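Local coordinates for acetyl xylan esterase (Metagenome, PDB 6XYC), which hydrolyses ester bonds on xylan as a bifunctional feruloyl and acetyl xylan esterase of the alpha/beta hydrolase superfamily, at residues Y30-K33 / A38-A41; G64-K69 / Q270-M275; Y17-L22 / L152-S157; Y100-A105 / G159-A164. All coordinates share one frame; numbering follows the deposited sequence. Where two conformers were deposited one is given.

Contacts 1 and 2 are apolar. Contact 1 is fully buried between strands 26-32 and 39-45, and contact 2, partly buried, joins helices 56-69 and 269-284; neither has a hydrogen bond across it. Leu-68 links them by packing on Leu-31 and Pro-32. Contacts 3 and 4 lie at the surface and are polar: a water joins two loops in contact 3, whereas in contact 4 an arginine of helix 89-103 binds backbone carbonyls. These two share the loop between strands 144-147 and 164-168, and they touch where Tyr-155 meets Tyr-100, Ser-103 and Asn-104. The centres of contacts 2 and 3 lie about 30 Å apart.

Contact 1 of 4, residues Y30-K33 / A38-A41; sequences YLPK and AYKA
With CG anti to the carbonyl carbon in both Leu-31 (chi1 -50°) and Tyr-39 (chi1 -53°), the leucine methyls and the tyrosine ring are carried into the space between the two chain segments. Packing is closest at Pro-32. Its CD lies over one face of the Tyr-39 ring, 3.6 Å from the ring centroid and 23° off the normal, which is the geometry of a CH-pi contact. The methylene is displaced toward the rim, and its nearest ring atom is Tyr-39 CD1, 3.4 Å from Pro-32 CD. Pro-32 CG follows on the same side of the ring, 3.7 Å from Tyr-39 CD1. Leu-31 takes the other half of the ring: its CB, placed by the backbone itself, is 3.9 Å from Tyr-39 CE2, while the torsion brings its CD2 within 4.0 Å of Tyr-39 CD2. This approach is oblique, and the two side chains cross at about a right angle. No hydrogen bond passes between the segments; the phenol oxygen of Tyr-39 is instead hydrogen-bonded to the backbone N of Lys-36, in the connection that joins the two strands. Strands 26-32 and 39-45 are not paired directly, since strand 73-77 lies between them in the mixed sheet, antiparallel to the first and parallel to the second. Ala-73 of that strand touches both Leu-31 and Tyr-39, and Leu-31 also packs on Thr-10 and Trp-12 of strand 8-16.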
loop_
_atom_site.group_PDB
_atom_site.type_symbol
_atom_site.label_atom_id
_atom_site.label_comp_id
_atom_site.label_asym_id
_atom_site.label_seq_id
_atom_site.Cartn_x
_atom_site.Cartn_y
_atom_site.Cartn_z
ATOM N N TYR A 30 12.733 7.621 -7.464
ATOM C CA TYR A 30 13.140 9.022 -7.428
ATOM C C TYR A 30 13.924 9.288 -6.149
ATOM O O TYR A 30 13.512 8.855 -5.069
ATOM C CB TYR A 30 11.932 9.965 -7.484
ATOM C CG TYR A 30 11.038 9.778 -8.685
ATOM C CD1 TYR A 30 11.266 10.477 -9.858
ATOM C CD2 TYR A 30 9.953 8.911 -8.640
ATOM C CE1 TYR A 30 10.445 10.317 -10.955
ATOM C CE2 TYR A 30 9.129 8.738 -9.735
ATOM C CZ TYR A 30 9.381 9.447 -10.893
ATOM O OH TYR A 30 8.568 9.289 -11.991
ATOM N N LEU A 31 15.058 10.008 -6.266
ATOM C CA LEU A 31 15.821 10.425 -5.097
ATOM C C LEU A 31 15.676 11.932 -4.884
ATOM O O LEU A 31 15.595 12.684 -5.861
ATOM C CB LEU A 31 17.305 10.080 -5.240
ATOM C CG LEU A 31 17.630 8.643 -5.659
ATOM C CD1 LEU A 31 19.135 8.461 -5.820
ATOM C CD2 LEU A 31 17.064 7.639 -4.660
ATOM N N PRO A 32 15.653 12.406 -3.635
ATOM C CA PRO A 32 15.350 13.824 -3.398
ATOM C C PRO A 32 16.351 14.763 -4.058
ATOM O O PRO A 32 17.514 14.423 -4.278
ATOM C CB PRO A 32 15.393 13.953 -1.868
ATOM C CG PRO A 32 15.153 12.562 -1.351
ATOM C CD PRO A 32 15.754 11.636 -2.379
ATOM N N LYS A 33 15.873 15.970 -4.367
ATOM C CA LYS A 33 16.750 17.009 -4.899
ATOM C C LYS A 33 17.908 17.279 -3.953
ATOM O O LYS A 33 19.073 17.318 -4.367
ATOM C CB LYS A 33 15.945 18.286 -5.144
ATOM C CG LYS A 33 16.776 19.471 -5.620
ATOM C CD LYS A 33 17.069 19.434 -7.128
ATOM C CE LYS A 33 15.867 19.032 -7.974
ATOM N NZ LYS A 33 16.251 18.425 -9.277
ATOM N N ALA A 38 22.919 8.501 1.214
ATOM C CA ALA A 38 21.889 7.499 0.981
ATOM C C ALA A 38 20.557 8.071 1.439
ATOM O O ALA A 38 20.500 9.095 2.128
ATOM C CB ALA A 38 22.193 6.186 1.708
ATOM N N TYR A 39 19.476 7.396 1.062
ATOM C CA TYR A 39 18.130 7.869 1.363
ATOM C C TYR A 39 17.265 6.730 1.879
ATOM O O TYR A 39 17.181 5.674 1.243
ATOM C CB TYR A 39 17.463 8.473 0.124
ATOM C CG TYR A 39 18.270 9.537 -0.574
ATOM C CD1 TYR A 39 18.180 10.865 -0.188
ATOM C CD2 TYR A 39 19.117 9.210 -1.627
ATOM C CE1 TYR A 39 18.909 11.842 -0.828
ATOM C CE2 TYR A 39 19.852 10.179 -2.268
ATOM C CZ TYR A 39 19.739 11.488 -1.867
ATOM O OH TYR A 39 20.474 12.445 -2.513
ATOM N N LYS A 40 16.612 6.956 3.015
ATOM C CA LYS A 40 15.533 6.077 3.444
ATOM C C LYS A 40 14.415 6.102 2.406
ATOM O O LYS A 40 14.224 7.089 1.690
ATOM C CB LYS A 40 15.013 6.510 4.817
ATOM C CG LYS A 40 16.120 6.905 5.792
ATOM C CD LYS A 40 16.169 6.001 7.027
ATOM C CE LYS A 40 17.453 6.212 7.818
ATOM N NZ LYS A 40 17.200 6.732 9.194
ATOM N N ALA A 41 13.677 4.997 2.314
ATOM C CA ALA A 41 12.809 4.766 1.171
ATOM C C ALA A 41 11.344 4.644 1.575
ATOM O O ALA A 41 11.007 4.113 2.641
ATOM C CB ALA A 41 13.227 3.501 0.406
#

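Contact 2 of 4, residues G64-K69 / Q270-M275; sequences GAPLLK and QYFKDM
Pro-66 and Leu-67 meet Phe-272 and Met-275 in an apolar helix-helix contact of the alpha/beta hydrolase fold, between helix 56-69 and the C-terminal helix 269-284. The local axes approach to 9.8 Å and cross at -50°, and no hydrogen bond joins the segments. Pro-66 CG sits over one face of the Phe-272 ring, 4.0 Å from its centroid and 20° off the normal, a CH-pi contact shifted toward the rim. Pro-66 CB continues the packing down to Phe-272 CB, at 3.9 Å. The proline also marks a kink in its helix, because its N lacks a hydrogen bond to the preceding turn. An alanine in place of Phe-272 would remove the ring and is likely to open a gap beside Pro-66, leaving its CG without an aromatic face to rest on. Behind these residues the helices lie against the central sheet: Leu-67 touches Val-74 of strand 73-77, while Phe-272 and Met-275 reach Trp-168 of strand 164-168. Met-275 extends from the backbone with CG anti to N and then bends at its thioether (chi3 60°). This turns its terminal methyl toward Leu-67, with Met-275 CE 3.9 Å from Leu-67 CD2.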
loop_
_atom_site.group_PDB
_atom_site.type_symbol
_atom_site.label_atom_id
_atom_site.label_comp_id
_atom_site.label_asym_id
_atom_site.label_seq_id
_atom_site.Cartn_x
_atom_site.Cartn_y
_atom_site.Cartn_z
ATOM N N GLY A 64 4.093 12.075 -4.364
ATOM C CA GLY A 64 5.530 11.875 -4.428
ATOM C C GLY A 64 6.309 13.083 -3.953
ATOM O O GLY A 64 7.289 12.952 -3.213
ATOM N N ALA A 65 5.884 14.276 -4.361
ATOM C CA ALA A 65 6.647 15.478 -4.042
ATOM C C ALA A 65 6.825 15.680 -2.542
ATOM O O ALA A 65 7.969 15.887 -2.106
ATOM C CB ALA A 65 5.985 16.703 -4.682
ATOM N N PRO A 66 5.777 15.646 -1.708
ATOM C CA PRO A 66 6.014 15.855 -0.263
ATOM C C PRO A 66 7.016 14.875 0.322
ATOM O O PRO A 66 7.852 15.266 1.148
ATOM C CB PRO A 66 4.617 15.696 0.356
ATOM C CG PRO A 66 3.789 14.989 -0.700
ATOM C CD PRO A 66 4.356 15.419 -2.019
ATOM N N LEU A 67 6.961 13.609 -0.091
ATOM C CA LEU A 67 7.912 12.621 0.407
ATOM C C LEU A 67 9.338 12.971 0.004
ATOM O O LEU A 67 10.264 12.863 0.816
ATOM C CB LEU A 67 7.536 11.234 -0.108
ATOM C CG LEU A 67 6.205 10.696 0.422
ATOM C CD1 LEU A 67 5.875 9.339 -0.202
ATOM C CD2 LEU A 67 6.240 10.599 1.932
ATOM N N LEU A 68 9.540 13.390 -1.246
ATOM C CA LEU A 68 10.878 13.777 -1.684
ATOM C C LEU A 68 11.380 14.991 -0.914
ATOM O O LEU A 68 12.535 15.022 -0.472
ATOM C CB LEU A 68 10.869 14.051 -3.191
ATOM C CG LEU A 68 10.681 12.800 -4.054
ATOM C CD1 LEU A 68 10.218 13.155 -5.455
ATOM C CD2 LEU A 68 11.975 11.984 -4.094
ATOM N N LYS A 69 10.525 15.998 -0.738
ATOM C CA LYS A 69 10.921 17.192 0.004
ATOM C C LYS A 69 11.258 16.864 1.453
ATOM O O LYS A 69 12.073 17.557 2.072
ATOM C CB LYS A 69 9.806 18.240 -0.056
ATOM C CG LYS A 69 9.632 18.902 -1.413
ATOM C CD LYS A 69 8.205 18.746 -1.931
ATOM C CE LYS A 69 7.370 20.004 -1.711
ATOM N NZ LYS A 69 5.915 19.720 -1.789
ATOM N N GLN A 270 -1.539 20.043 4.876
ATOM C CA GLN A 270 -1.695 19.617 6.261
ATOM C C GLN A 270 -1.524 18.108 6.402
ATOM O O GLN A 270 -0.753 17.635 7.245
ATOM C CB GLN A 270 -3.063 20.059 6.776
ATOM C CG GLN A 270 -3.540 19.319 8.003
ATOM C CD GLN A 270 -4.779 19.956 8.603
ATOM O OE1 GLN A 270 -5.487 20.711 7.936
ATOM N NE2 GLN A 270 -5.045 19.657 9.870
ATOM N N TYR A 271 -2.237 17.332 5.588
ATOM C CA TYR A 271 -2.206 15.884 5.744
ATOM C C TYR A 271 -0.997 15.259 5.073
ATOM O O TYR A 271 -0.541 14.197 5.511
ATOM C CB TYR A 271 -3.511 15.319 5.216
ATOM C CG TYR A 271 -4.661 15.959 5.939
ATOM C CD1 TYR A 271 -4.846 15.750 7.298
ATOM C CD2 TYR A 271 -5.535 16.822 5.290
ATOM C CE1 TYR A 271 -5.888 16.344 7.974
ATOM C CE2 TYR A 271 -6.580 17.423 5.962
ATOM C CZ TYR A 271 -6.749 17.176 7.308
ATOM O OH TYR A 271 -7.784 17.770 7.985
ATOM N N PHE A 272 -0.442 15.901 4.043
ATOM C CA PHE A 272 0.893 15.516 3.594
ATOM C C PHE A 272 1.900 15.663 4.732
ATOM O O PHE A 272 2.763 14.799 4.920
ATOM C CB PHE A 272 1.326 16.367 2.401
ATOM C CG PHE A 272 0.610 16.049 1.117
ATOM C CD1 PHE A 272 -0.102 14.868 0.947
ATOM C CD2 PHE A 272 0.666 16.944 0.065
ATOM C CE1 PHE A 272 -0.756 14.600 -0.250
ATOM C CE2 PHE A 272 0.024 16.684 -1.130
ATOM C CZ PHE A 272 -0.691 15.511 -1.292
ATOM N N LYS A 273 1.806 16.758 5.501
ATOM C CA LYS A 273 2.703 16.945 6.637
ATOM C C LYS A 273 2.491 15.854 7.679
ATOM O O LYS A 273 3.458 15.352 8.265
ATOM C CB LYS A 273 2.495 18.327 7.260
ATOM C CG LYS A 273 3.552 18.711 8.303
ATOM C CD LYS A 273 3.300 20.105 8.883
ATOM C CE LYS A 273 3.666 20.189 10.364
ATOM N NZ LYS A 273 5.035 19.682 10.661
ATOM N N ASP A 274 1.232 15.468 7.926
ATOM C CA ASP A 274 0.978 14.345 8.823
ATOM C C ASP A 274 1.718 13.103 8.347
ATOM O O ASP A 274 2.334 12.391 9.152
ATOM C CB ASP A 274 -0.523 14.062 8.921
ATOM C CG ASP A 274 -1.285 15.156 9.645
ATOM O OD1 ASP A 274 -0.705 15.821 10.528
ATOM O OD2 ASP A 274 -2.482 15.333 9.338
ATOM N N MET A 275 1.683 12.831 7.036
ATOM C CA MET A 275 2.331 11.631 6.517
ATOM C C MET A 275 3.849 11.734 6.636
ATOM O O MET A 275 4.513 10.790 7.068
ATOM C CB MET A 275 1.938 11.401 5.055
ATOM C CG MET A 275 2.826 10.386 4.339
ATOM S SD MET A 275 2.360 10.030 2.627
ATOM C CE MET A 275 2.501 11.641 1.885
#

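Contact 3 of 4, residues Y17-L22 / L152-S157; sequences YASDSL and LGNYLS
Ala-18 and Gly-153 form the close part of this contact, their CA atoms 4.0 Å apart. Gly-153 CA approaches Ala-18 O at 3.5 Å, with an angle of 143° at the hydrogen, consistent with a CA-H...O contact. A side chain on Gly-153 would be tight here, as a CB would come about 3.5 Å from Ala-18 CA; its positive phi also favours glycine. Beyond this pair, toward the exposed Ser-19 and Asn-154, the segments are joined through a water. It donates to Tyr-17 O at 2.9 Å, accepts from Asn-154 N at 2.9 Å, and is hydrogen-bonded to Ser-19 OG at 2.8 Å. With OG beside its own backbone N (chi1 -62°), the serine hydroxyl can share this water. The loop following strand 8-16 contains an Asx turn, in which Asp-20 OD2 accepts from Leu-22 N at 3.0 Å and 168°; the N-H meets OD2 from above the carboxylate plane. The other carboxylate oxygen, OD1, is hydrogen-bonded to His-25 ND1. On the opposite segment, Tyr-155 comes no nearer to Ser-19 than 4.5 Å, from its CE2 to Ser-19 OG, and its ring instead meets that of Tyr-100 on helix 89-103.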
loop_
_atom_site.group_PDB
_atom_site.type_symbol
_atom_site.label_atom_id
_atom_site.label_comp_id
_atom_site.label_asym_id
_atom_site.label_seq_id
_atom_site.Cartn_x
_atom_site.Cartn_y
_atom_site.Cartn_z
ATOM N N TYR A 17 10.831 -5.130 -11.626
ATOM C CA TYR A 17 11.228 -5.691 -10.343
ATOM C C TYR A 17 10.988 -7.191 -10.245
ATOM O O TYR A 17 11.356 -7.795 -9.230
ATOM C CB TYR A 17 10.506 -4.963 -9.193
ATOM C CG TYR A 17 8.989 -5.068 -9.180
ATOM C CD1 TYR A 17 8.356 -6.237 -8.778
ATOM C CD2 TYR A 17 8.196 -3.981 -9.538
ATOM C CE1 TYR A 17 6.980 -6.331 -8.753
ATOM C CE2 TYR A 17 6.818 -4.068 -9.516
ATOM C CZ TYR A 17 6.219 -5.241 -9.120
ATOM O OH TYR A 17 4.845 -5.338 -9.098
ATOM N N ALA A 18 10.389 -7.811 -11.263
ATOM C CA ALA A 18 10.083 -9.235 -11.238
ATOM C C ALA A 18 10.918 -10.037 -12.230
ATOM O O ALA A 18 10.609 -11.210 -12.480
ATOM C CB ALA A 18 8.599 -9.463 -11.523
ATOM N N SER A 19 11.958 -9.438 -12.806
ATOM C CA SER A 19 12.799 -10.126 -13.779
ATOM C C SER A 19 11.960 -10.714 -14.910
ATOM O O SER A 19 12.221 -11.816 -15.398
ATOM C CB SER A 19 13.631 -11.219 -13.105
ATOM O OG SER A 19 14.503 -10.684 -12.129
ATOM N N ASP A 20 10.919 -9.987 -15.313
ATOM C CA ASP A 20 10.127 -10.398 -16.462
ATOM C C ASP A 20 9.940 -9.224 -17.412
ATOM O O ASP A 20 10.635 -8.209 -17.300
ATOM C CB ASP A 20 8.779 -10.984 -16.021
ATOM C CG ASP A 20 7.898 -9.990 -15.292
ATOM O OD1 ASP A 20 7.087 -10.454 -14.465
ATOM O OD2 ASP A 20 7.979 -8.772 -15.550
ATOM N N SER A 21 9.004 -9.349 -18.352
ATOM C CA SER A 21 8.776 -8.335 -19.373
ATOM C C SER A 21 7.414 -7.668 -19.237
ATOM O O SER A 21 6.918 -7.084 -20.206
ATOM C CB SER A 21 8.908 -8.955 -20.764
ATOM O OG SER A 21 7.795 -9.787 -21.044
ATOM N N LEU A 22 6.800 -7.735 -18.061
ATOM C CA LEU A 22 5.469 -7.179 -17.855
ATOM C C LEU A 22 5.555 -5.775 -17.282
ATOM O O LEU A 22 6.274 -5.537 -16.306
ATOM C CB LEU A 22 4.654 -8.095 -16.936
ATOM C CG LEU A 22 4.480 -9.520 -17.474
ATOM C CD1 LEU A 22 3.764 -10.389 -16.451
ATOM C CD2 LEU A 22 3.739 -9.520 -18.804
ATOM N N LEU A 152 7.724 -14.538 -6.900
ATOM C CA LEU A 152 8.000 -13.754 -8.090
ATOM C C LEU A 152 9.403 -13.164 -8.053
ATOM O O LEU A 152 9.862 -12.660 -7.022
ATOM C CB LEU A 152 6.975 -12.629 -8.224
ATOM C CG LEU A 152 5.520 -12.943 -8.563
ATOM C CD1 LEU A 152 4.766 -11.629 -8.704
ATOM C CD2 LEU A 152 5.425 -13.766 -9.824
ATOM N N GLY A 153 10.080 -13.221 -9.192
ATOM C CA GLY A 153 11.343 -12.537 -9.333
ATOM C C GLY A 153 12.519 -13.329 -8.794
ATOM O O GLY A 153 12.426 -14.508 -8.441
ATOM N N ASN A 154 13.658 -12.633 -8.716
ATOM C CA ASN A 154 14.945 -13.261 -8.443
ATOM C C ASN A 154 15.583 -12.772 -7.145
ATOM O O ASN A 154 16.805 -12.806 -7.000
ATOM C CB ASN A 154 15.907 -13.022 -9.603
ATOM C CG ASN A 154 15.477 -13.713 -10.878
ATOM O OD1 ASN A 154 14.559 -14.531 -10.876
ATOM N ND2 ASN A 154 16.142 -13.379 -11.982
ATOM N N TYR A 155 14.777 -12.339 -6.180
ATOM C CA TYR A 155 15.293 -11.843 -4.909
ATOM C C TYR A 155 14.555 -12.483 -3.744
ATOM O O TYR A 155 14.348 -11.870 -2.695
ATOM C CB TYR A 155 15.205 -10.321 -4.874
ATOM C CG TYR A 155 15.903 -9.695 -6.057
ATOM C CD1 TYR A 155 17.272 -9.465 -6.038
ATOM C CD2 TYR A 155 15.197 -9.356 -7.204
ATOM C CE1 TYR A 155 17.920 -8.895 -7.119
ATOM C CE2 TYR A 155 15.835 -8.792 -8.291
ATOM C CZ TYR A 155 17.196 -8.559 -8.244
ATOM O OH TYR A 155 17.836 -7.991 -9.324
ATOM N N LEU A 156 14.194 -13.754 -3.909
ATOM C CA LEU A 156 13.352 -14.425 -2.926
ATOM C C LEU A 156 14.032 -14.529 -1.567
ATOM O O LEU A 156 13.350 -14.600 -0.538
ATOM C CB LEU A 156 12.971 -15.813 -3.433
ATOM C CG LEU A 156 12.260 -15.857 -4.790
ATOM C CD1 LEU A 156 11.851 -17.278 -5.148
ATOM C CD2 LEU A 156 11.050 -14.934 -4.779
ATOM N N SER A 157 15.367 -14.551 -1.538
ATOM C CA SER A 157 16.078 -14.654 -0.271
ATOM C C SER A 157 16.035 -13.358 0.527
ATOM O O SER A 157 16.360 -13.369 1.718
ATOM C CB SER A 157 17.533 -15.057 -0.519
ATOM O OG SER A 157 18.303 -13.949 -0.943
HETATM O O HOH W 1 13.182 -9.927 -9.788
#

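Contact 4 of 4, residues Y100-A105 / G159-A164; sequences YVRSNA and GSHVDA
Arg-102 reaches from the last turn of helix 89-103 to Gly-159 and His-161, in the loop leading to strand 164-168 of the alpha/beta hydrolase sheet. Before it in sequence, the backbone O of Tyr-100 accepts from both Asn-104 N and Asn-104 ND2. Arg-102 leaves the helix with CG anti to N (chi1 177°), presenting the guanidinium edge to backbone oxygens. Arg-102 NH1 donates to Gly-159 O at 2.9 Å, from above that carbonyl plane, and to His-161 O, also at 2.9 Å, where it meets a lone pair. Arg-102 NH2 grips the same His-161 O at 2.9 Å. The guanidinium also lies flat on the His-161 ring, with centres 4.0 Å apart and planes at 11°. With Arg-102 cut back to alanine, the Gly-159 and His-161 carbonyls are likely to lose these donors and the imidazole its stacked partner. Farther along, Asn-104 ends the helical geometry. Asp-163 OD2 accepts from His-161 NE2 at 2.9 Å, and a water bridges its OD1, itself hydrogen-bonded to Ile-115 N, to Arg-102 NH2. This carboxylate would probably balance the guanidinium charge, although Arg-102 NH2 and Asp-163 OD1, 4.2 Å apart, lie beyond salt-bridge range.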
loop_
_atom_site.group_PDB
_atom_site.type_symbol
_atom_site.label_atom_id
_atom_site.label_comp_id
_atom_site.label_asym_id
_atom_site.label_seq_id
_atom_site.Cartn_x
_atom_site.Cartn_y
_atom_site.Cartn_z
ATOM N N TYR A 100 12.835 -6.391 -4.235
ATOM C CA TYR A 100 13.718 -5.796 -5.230
ATOM C C TYR A 100 14.391 -4.546 -4.684
ATOM O O TYR A 100 15.597 -4.342 -4.872
ATOM C CB TYR A 100 12.938 -5.463 -6.499
ATOM C CG TYR A 100 13.797 -4.800 -7.545
ATOM C CD1 TYR A 100 13.975 -3.424 -7.562
ATOM C CD2 TYR A 100 14.451 -5.557 -8.500
ATOM C CE1 TYR A 100 14.769 -2.820 -8.513
ATOM C CE2 TYR A 100 15.246 -4.966 -9.450
ATOM C CZ TYR A 100 15.403 -3.596 -9.456
ATOM O OH TYR A 100 16.193 -3.005 -10.411
ATOM N N VAL A 101 13.620 -3.688 -4.015
ATOM C CA VAL A 101 14.164 -2.437 -3.499
ATOM C C VAL A 101 15.169 -2.715 -2.387
ATOM O O VAL A 101 16.273 -2.158 -2.372
ATOM C CB VAL A 101 13.024 -1.524 -3.013
ATOM C CG1 VAL A 101 13.585 -0.315 -2.301
ATOM C CG2 VAL A 101 12.145 -1.100 -4.185
ATOM N N ARG A 102 14.806 -3.585 -1.439
ATOM C CA ARG A 102 15.711 -3.894 -0.335
ATOM C C ARG A 102 17.003 -4.511 -0.853
ATOM O O ARG A 102 18.102 -4.118 -0.444
ATOM C CB ARG A 102 15.032 -4.835 0.661
ATOM C CG ARG A 102 15.933 -5.267 1.810
ATOM C CD ARG A 102 15.147 -5.885 2.958
ATOM N NE ARG A 102 14.523 -4.877 3.808
ATOM C CZ ARG A 102 13.211 -4.724 3.945
ATOM N NH1 ARG A 102 12.374 -5.517 3.291
ATOM N NH2 ARG A 102 12.732 -3.777 4.740
ATOM N N SER A 103 16.890 -5.482 -1.764
ATOM C CA SER A 103 18.080 -6.159 -2.266
ATOM C C SER A 103 18.974 -5.202 -3.046
ATOM O O SER A 103 20.204 -5.258 -2.926
ATOM C CB SER A 103 17.680 -7.348 -3.144
ATOM O OG SER A 103 18.815 -7.994 -3.693
ATOM N N ASN A 104 18.379 -4.316 -3.846
ATOM C CA ASN A 104 19.125 -3.444 -4.744
ATOM C C ASN A 104 19.323 -2.041 -4.185
ATOM O O ASN A 104 19.691 -1.131 -4.934
ATOM C CB ASN A 104 18.411 -3.379 -6.094
ATOM C CG ASN A 104 18.449 -4.704 -6.840
ATOM O OD1 ASN A 104 19.491 -5.095 -7.370
ATOM N ND2 ASN A 104 17.321 -5.407 -6.874
ATOM N N ALA A 105 19.123 -1.854 -2.878
ATOM C CA ALA A 105 19.150 -0.517 -2.293
ATOM C C ALA A 105 20.447 0.215 -2.613
ATOM O O ALA A 105 20.432 1.384 -3.016
ATOM C CB ALA A 105 18.953 -0.613 -0.778
ATOM N N GLY A 159 14.351 -10.151 2.497
ATOM C CA GLY A 159 13.155 -9.917 3.281
ATOM C C GLY A 159 12.214 -8.935 2.608
ATOM O O GLY A 159 12.629 -8.013 1.899
ATOM N N SER A 160 10.919 -9.128 2.861
ATOM C CA SER A 160 9.872 -8.327 2.245
ATOM C C SER A 160 9.116 -7.472 3.256
ATOM O O SER A 160 8.023 -6.982 2.950
ATOM C CB SER A 160 8.896 -9.228 1.495
ATOM O OG SER A 160 8.206 -10.087 2.390
ATOM N N HIS A 161 9.680 -7.270 4.445
ATOM C CA HIS A 161 8.995 -6.549 5.510
ATOM C C HIS A 161 9.030 -5.042 5.265
ATOM O O HIS A 161 9.926 -4.517 4.596
ATOM C CB HIS A 161 9.629 -6.883 6.861
ATOM C CG HIS A 161 10.719 -5.943 7.273
ATOM N ND1 HIS A 161 12.044 -6.153 6.955
ATOM C CD2 HIS A 161 10.680 -4.795 7.991
ATOM C CE1 HIS A 161 12.773 -5.171 7.454
ATOM N NE2 HIS A 161 11.968 -4.331 8.083
ATOM N N VAL A 162 8.017 -4.357 5.792
ATOM C CA VAL A 162 7.933 -2.904 5.768
ATOM C C VAL A 162 8.001 -2.400 7.202
ATOM O O VAL A 162 7.597 -3.093 8.140
ATOM C CB VAL A 162 6.648 -2.400 5.071
ATOM C CG1 VAL A 162 6.694 -2.696 3.576
ATOM C CG2 VAL A 162 5.417 -3.020 5.712
ATOM N N ASP A 163 8.492 -1.170 7.366
ATOM C CA ASP A 163 8.771 -0.637 8.695
ATOM C C ASP A 163 7.693 0.301 9.222
ATOM O O ASP A 163 7.647 0.545 10.436
ATOM C CB ASP A 163 10.109 0.107 8.707
ATOM C CG ASP A 163 11.281 -0.804 8.428
ATOM O OD1 ASP A 163 11.976 -0.587 7.419
ATOM O OD2 ASP A 163 11.509 -1.739 9.219
ATOM N N ALA A 164 6.832 0.822 8.349
ATOM C CA ALA A 164 5.771 1.742 8.738
ATOM C C ALA A 164 4.802 1.847 7.573
ATOM O O ALA A 164 5.181 1.629 6.415
ATOM C CB ALA A 164 6.327 3.122 9.108
HETATM O O HOH W 2 14.213 -2.023 6.623
#